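PDB 6C4U: forkhead-associated 1, which binds a phosphothreonine peptide of human c-Myc, as an engineered yeast forkhead-associated domain. Local coordinates for residues E101-T106 and I112-I117. Residues are numbered along the deposited sequence; the frame is centred on the assembly and turned at random.
Sequences EITVRT and ILSLVI
S114 donates its hydroxyl to the carboxylate of E101, OG to OE2 at 2.7 Å, across the face that also carries T103, I112 and V116. With CG anti to the backbone N (chi1 -171°) and the chain extended, E101 rises off the sheet and leans towards the T103 end, where S114 OG reaches across to its carboxylate. The hydroxyl meets OE2 on its anti side, 25° out of the carboxylate plane. Further along, T103 CG2 rests 3.8 Å from I112 CD1, the two chains slanting past each other. Strands 101-105 and 112-119 form an antiparallel beta hairpin in one sheet of the FHA beta sandwich; I102 and L115, then V104 and L113, are its hydrogen-bonded pairs, the bond from L115 N to I102 O being nearly straight at 171°. These four share a face; F61 of strand 61-66 touches I102 and L115, while V104 and L113 pack on the loop residues H60 and Q14. V104 and L113 point the same way, flank to flank, CG2 of V104 3.8 Å from CB of L113. At the opposite end of the ladder, I102 CD1 meets I117 CD1 at 3.7 Å, with I63 against both isoleucines. T106 turns CG2 to L113 CB, while its hydroxyl hydrogen-bonds T111.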
ATOM      1  N   GLU F 101       7.117   4.506  -5.639  1.00 77.10           N
ATOM      2  CA  GLU F 101       6.156   4.082  -6.655  1.00 84.81           C
ATOM      3  C   GLU F 101       5.904   2.574  -6.575  1.00 76.60           C
ATOM      4  O   GLU F 101       6.777   1.754  -6.894  1.00 85.32           O
ATOM      5  CB  GLU F 101       6.656   4.473  -8.052  1.00 98.66           C
ATOM      6  CG  GLU F 101       5.661   4.276  -9.186  1.00106.57           C
ATOM      7  CD  GLU F 101       6.246   4.651 -10.565  1.00115.21           C
ATOM      8  OE1 GLU F 101       7.498   4.763 -10.741  1.00118.89           O
ATOM      9  OE2 GLU F 101       5.483   4.873 -11.514  1.00113.02           O
ATOM     10  N   ILE F 102       4.690   2.225  -6.180  1.00 72.89           N
ATOM     11  CA  ILE F 102       4.242   0.836  -6.071  1.00 76.42           C
ATOM     12  C   ILE F 102       3.541   0.461  -7.367  1.00 74.07           C
ATOM     13  O   ILE F 102       2.647   1.168  -7.811  1.00 77.40           O
ATOM     14  CB  ILE F 102       3.302   0.670  -4.850  1.00 76.73           C
ATOM     15  CG1 ILE F 102       4.041   1.102  -3.569  1.00 82.75           C
ATOM     16  CG2 ILE F 102       2.896  -0.772  -4.662  1.00 75.79           C
ATOM     17  CD1 ILE F 102       3.219   1.054  -2.307  1.00 75.93           C
ATOM     18  N   THR F 103       3.940  -0.659  -7.961  1.00 76.16           N
ATOM     19  CA  THR F 103       3.484  -1.050  -9.305  1.00 86.39           C
ATOM     20  C   THR F 103       3.043  -2.498  -9.313  1.00 85.67           C
ATOM     21  O   THR F 103       3.725  -3.335  -8.733  1.00 80.07           O
ATOM     22  CB  THR F 103       4.632  -0.922 -10.339  1.00 89.27           C
ATOM     23  OG1 THR F 103       5.758  -0.209  -9.774  1.00 95.91           O
ATOM     24  CG2 THR F 103       4.148  -0.235 -11.561  1.00 84.39           C
ATOM     25  N   VAL F 104       1.927  -2.796  -9.974  1.00 93.45           N
ATOM     26  CA  VAL F 104       1.444  -4.188 -10.099  1.00 98.63           C
ATOM     27  C   VAL F 104       1.117  -4.471 -11.561  1.00102.29           C
ATOM     28  O   VAL F 104       0.862  -3.567 -12.321  1.00101.34           O
ATOM     29  CB  VAL F 104       0.213  -4.463  -9.198  1.00 96.64           C
ATOM     30  CG1 VAL F 104       0.546  -4.153  -7.753  1.00102.04           C
ATOM     31  CG2 VAL F 104      -1.005  -3.664  -9.628  1.00 94.49           C
ATOM     32  N   ARG F 105       1.095  -5.726 -11.959  1.00115.13           N
ATOM     33  CA  ARG F 105       0.782  -6.071 -13.361  1.00111.68           C
ATOM     34  C   ARG F 105      -0.705  -6.330 -13.542  1.00112.58           C
ATOM     35  O   ARG F 105      -1.384  -6.823 -12.613  1.00119.21           O
ATOM     36  CB  ARG F 105       1.552  -7.294 -13.771  1.00116.09           C
ATOM     37  CG  ARG F 105       3.062  -7.079 -13.786  1.00127.44           C
ATOM     38  CD  ARG F 105       3.865  -8.300 -13.331  1.00144.44           C
ATOM     39  NE  ARG F 105       3.731  -9.442 -14.235  1.00160.10           N
ATOM     40  CZ  ARG F 105       3.887 -10.725 -13.914  1.00168.79           C
ATOM     41  NH1 ARG F 105       4.231 -11.093 -12.674  1.00188.24           N
ATOM     42  NH2 ARG F 105       3.691 -11.660 -14.839  1.00156.26           N
ATOM     43  N   THR F 106      -1.208  -5.945 -14.713  1.00118.45           N
ATOM     44  CA  THR F 106      -2.642  -5.992 -15.066  1.00124.33           C
ATOM     45  C   THR F 106      -2.894  -6.918 -16.262  1.00132.15           C
ATOM     46  O   THR F 106      -3.842  -7.716 -16.257  1.00124.99           O
ATOM     47  CB  THR F 106      -3.144  -4.579 -15.402  1.00121.48           C
ATOM     48  OG1 THR F 106      -2.066  -3.816 -15.955  1.00107.26           O
ATOM     49  CG2 THR F 106      -3.636  -3.857 -14.132  1.00122.54           C
ATOM     50  N   ILE F 112       0.416  -2.062 -16.749  1.00114.17           N
ATOM     51  CA  ILE F 112       0.731  -1.892 -15.327  1.00102.07           C
ATOM     52  C   ILE F 112      -0.305  -0.987 -14.670  1.00105.07           C
ATOM     53  O   ILE F 112      -0.947  -0.150 -15.319  1.00129.36           O
ATOM     54  CB  ILE F 112       2.189  -1.372 -15.107  1.00 91.93           C
ATOM     55  CG1 ILE F 112       2.388   0.140 -15.443  1.00 92.67           C
ATOM     56  CG2 ILE F 112       3.194  -2.332 -15.748  1.00 89.02           C
ATOM     57  CD1 ILE F 112       3.784   0.643 -15.228  1.00 90.82           C
ATOM     58  N   LEU F 113      -0.446  -1.130 -13.354  1.00100.71           N
ATOM     59  CA  LEU F 113      -1.120  -0.139 -12.515  1.00 98.33           C
ATOM     60  C   LEU F 113      -0.051   0.415 -11.550  1.00 97.89           C
ATOM     61  O   LEU F 113       0.794  -0.331 -11.046  1.00 88.89           O
ATOM     62  CB  LEU F 113      -2.265  -0.806 -11.796  1.00 96.56           C
ATOM     63  CG  LEU F 113      -3.043   0.046 -10.753  1.00102.55           C
ATOM     64  CD1 LEU F 113      -3.401   1.474 -11.161  1.00105.09           C
ATOM     65  CD2 LEU F 113      -4.307  -0.692 -10.332  1.00116.82           C
ATOM     66  N   SER F 114      -0.058   1.736 -11.378  1.00 95.46           N
ATOM     67  CA  SER F 114       1.066   2.406 -10.714  1.00 92.34           C
ATOM     68  C   SER F 114       0.551   3.433  -9.729  1.00 88.47           C
ATOM     69  O   SER F 114      -0.258   4.304 -10.092  1.00 78.54           O
ATOM     70  CB  SER F 114       1.943   3.086 -11.742  1.00 97.64           C
ATOM     71  OG  SER F 114       3.181   3.466 -11.184  1.00 95.83           O
ATOM     72  N   LEU F 115       0.987   3.299  -8.474  1.00 81.79           N
ATOM     73  CA  LEU F 115       0.531   4.142  -7.372  1.00 81.61           C
ATOM     74  C   LEU F 115       1.743   4.822  -6.753  1.00 77.43           C
ATOM     75  O   LEU F 115       2.829   4.245  -6.726  1.00 76.31           O
ATOM     76  CB  LEU F 115      -0.147   3.311  -6.302  1.00 78.32           C
ATOM     77  CG  LEU F 115      -1.198   2.302  -6.727  1.00 81.17           C
ATOM     78  CD1 LEU F 115      -1.783   1.670  -5.439  1.00 84.71           C
ATOM     79  CD2 LEU F 115      -2.244   2.879  -7.668  1.00 93.68           C
ATOM     80  N   VAL F 116       1.555   6.035  -6.244  1.00 65.24           N
ATOM     81  CA  VAL F 116       2.655   6.777  -5.653  1.00 71.63           C
ATOM     82  C   VAL F 116       2.295   7.202  -4.243  1.00 73.00           C
ATOM     83  O   VAL F 116       1.199   7.734  -4.010  1.00 82.00           O
ATOM     84  CB  VAL F 116       3.024   7.999  -6.517  1.00 81.53           C
ATOM     85  CG1 VAL F 116       4.116   8.829  -5.863  1.00 88.13           C
ATOM     86  CG2 VAL F 116       3.504   7.521  -7.882  1.00 85.63           C
ATOM     87  N   ILE F 117       3.230   6.972  -3.316  1.00 73.23           N
ATOM     88  CA  ILE F 117       2.983   7.237  -1.904  1.00 80.36           C
ATOM     89  C   ILE F 117       3.519   8.602  -1.586  1.00 83.82           C
ATOM     90  O   ILE F 117       4.682   8.913  -1.936  1.00 85.11           O
ATOM     91  CB  ILE F 117       3.695   6.206  -0.981  1.00 82.17           C
ATOM     92  CG1 ILE F 117       3.394   4.770  -1.420  1.00 85.17           C
ATOM     93  CG2 ILE F 117       3.288   6.390   0.475  1.00 86.87           C
ATOM     94  CD1 ILE F 117       1.926   4.459  -1.547  1.00 90.35           C
TER